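PDB 3M94: translation initiation factor 4E from Ascaris suum, which binds the methylated guanosine cap of messenger RNA, here a trimethylguanosine diphosphate, probably to recruit capped transcripts for translation initiation. Local coordinates for residues Q147-K150 against A151-I155. Residues are numbered along the deposited sequence; the frame is centred on the assembly and turned at random.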
loop_
_atom_site.group_PDB
_atom_site.type_symbol
_atom_site.label_atom_id
_atom_site.label_comp_id
_atom_site.label_asym_id
_atom_site.label_seq_id
_atom_site.Cartn_x
_atom_site.Cartn_y
_atom_site.Cartn_z
ATOM N N GLN A 147 -8.965 -0.317 -10.588
ATOM C CA GLN A 147 -8.731 -0.932 -11.891
ATOM C C GLN A 147 -7.228 -0.906 -12.207
ATOM O O GLN A 147 -6.673 -1.904 -12.652
ATOM C CB GLN A 147 -9.586 -0.276 -12.996
ATOM C CG GLN A 147 -11.111 -0.433 -12.785
ATOM C CD GLN A 147 -11.978 0.485 -13.686
ATOM O OE1 GLN A 147 -11.565 1.578 -14.087
ATOM N NE2 GLN A 147 -13.186 0.032 -13.993
ATOM N N ILE A 148 -6.576 0.223 -11.947
ATOM C CA ILE A 148 -5.133 0.349 -12.152
ATOM C C ILE A 148 -4.354 -0.589 -11.211
ATOM O O ILE A 148 -3.415 -1.235 -11.638
ATOM C CB ILE A 148 -4.649 1.820 -11.988
ATOM C CG1 ILE A 148 -5.218 2.699 -13.109
ATOM C CG2 ILE A 148 -3.120 1.900 -12.004
ATOM C CD1 ILE A 148 -5.272 4.178 -12.768
ATOM N N LEU A 149 -4.748 -0.661 -9.944
ATOM C CA LEU A 149 -4.099 -1.574 -8.982
ATOM C C LEU A 149 -4.145 -3.034 -9.475
ATOM O O LEU A 149 -3.134 -3.742 -9.490
ATOM C CB LEU A 149 -4.788 -1.462 -7.619
ATOM C CG LEU A 149 -4.418 -2.429 -6.489
ATOM C CD1 LEU A 149 -3.005 -2.157 -6.018
ATOM C CD2 LEU A 149 -5.380 -2.254 -5.336
ATOM N N LYS A 150 -5.339 -3.456 -9.880
ATOM C CA LYS A 150 -5.585 -4.792 -10.392
ATOM C C LYS A 150 -4.649 -5.081 -11.563
ATOM O O LYS A 150 -4.046 -6.160 -11.633
ATOM C CB LYS A 150 -7.053 -4.909 -10.836
ATOM C CG LYS A 150 -7.459 -6.300 -11.268
ATOM C CD LYS A 150 -8.938 -6.340 -11.622
ATOM C CE LYS A 150 -9.271 -7.510 -12.524
ATOM N NZ LYS A 150 -9.261 -8.809 -11.800
ATOM N N ALA A 151 -4.533 -4.098 -12.464
ATOM C CA ALA A 151 -3.708 -4.206 -13.659
ATOM C C ALA A 151 -2.217 -4.296 -13.310
ATOM O O ALA A 151 -1.525 -5.219 -13.734
ATOM C CB ALA A 151 -3.988 -3.021 -14.624
ATOM N N LYS A 152 -1.737 -3.347 -12.512
ATOM C CA LYS A 152 -0.342 -3.320 -12.068
ATOM C C LYS A 152 0.074 -4.620 -11.403
ATOM O O LYS A 152 1.195 -5.072 -11.578
ATOM C CB LYS A 152 -0.113 -2.163 -11.074
ATOM C CG LYS A 152 -0.172 -0.770 -11.699
ATOM C CD LYS A 152 0.896 -0.563 -12.767
ATOM C CE LYS A 152 0.719 0.781 -13.434
ATOM N NZ LYS A 152 1.929 1.130 -14.241
ATOM N N LEU A 153 -0.831 -5.213 -10.625
ATOM C CA LEU A 153 -0.477 -6.403 -9.835
ATOM C C LEU A 153 -0.878 -7.687 -10.554
ATOM O O LEU A 153 -0.576 -8.795 -10.098
ATOM C CB LEU A 153 -1.087 -6.335 -8.429
ATOM C CG LEU A 153 -0.287 -5.570 -7.371
ATOM C CD1 LEU A 153 -0.028 -4.127 -7.772
ATOM C CD2 LEU A 153 -1.001 -5.630 -6.019
ATOM N N GLU A 154 -1.531 -7.516 -11.701
ATOM C CA GLU A 154 -2.004 -8.642 -12.508
ATOM C C GLU A 154 -2.848 -9.606 -11.681
ATOM O O GLU A 154 -2.642 -10.807 -11.699
ATOM C CB GLU A 154 -0.837 -9.333 -13.217
ATOM C CG GLU A 154 -0.293 -8.485 -14.359
ATOM C CD GLU A 154 1.002 -9.015 -14.952
ATOM O OE1 GLU A 154 1.944 -9.326 -14.189
ATOM O OE2 GLU A 154 1.076 -9.101 -16.202
ATOM N N ILE A 155 -3.808 -9.045 -10.956
ATOM C CA ILE A 155 -4.735 -9.827 -10.166
ATOM C C ILE A 155 -5.858 -10.350 -11.075
ATOM O O ILE A 155 -6.583 -9.554 -11.678
ATOM C CB ILE A 155 -5.298 -9.003 -8.990
ATOM C CG1 ILE A 155 -4.142 -8.492 -8.106
ATOM C CG2 ILE A 155 -6.316 -9.835 -8.195
ATOM C CD1 ILE A 155 -4.512 -7.365 -7.157
#
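Lys150 and Ile155 are tied together twice where helix 139-153 of the eIF4E fold ends in a Schellman motif. The backbone N of Ile155 turns back to Lys150 O (3.0 Å), approaching in the plane of that carbonyl, while Lys150 NZ reaches Ile155 O (2.8 Å) from above the carbonyl plane, 35° out of it. The lysine chain runs extended along the turn until its last torsion (chi4 74°) bends the ammonium group onto this oxygen; its CG also lies 3.4 Å from Ile155 O. Glu154 makes the reversal with positive phi, its N bonded to Ala151 O at 3.1 Å. One turn earlier, the backbone N atoms of Ala151, Lys152 and Leu153 bond to the carbonyl oxygens of Gln147, Ile148 and Leu149, respectively. The side chains of Leu149 and Leu153 cross at an angle, with Leu149 CD1 4.0 Å from both Leu153 CD1 and Leu153 CD2; Leu149 packs on Leu99 and Leu153 on Tyr95, both of helix 88-104. On another side of the helix, Lys152 CG lies against Ile148 CG2, and Lys152 NZ is hydrogen-bonded to Gln107 OE1. Ile155 leaves the turn against Tyr95 and against Val81 of strand 77-83. Asp157 OD1 forms a salt bridge with Lys150 NZ, giving the ammonium group a carboxylate partner besides Ile155 O.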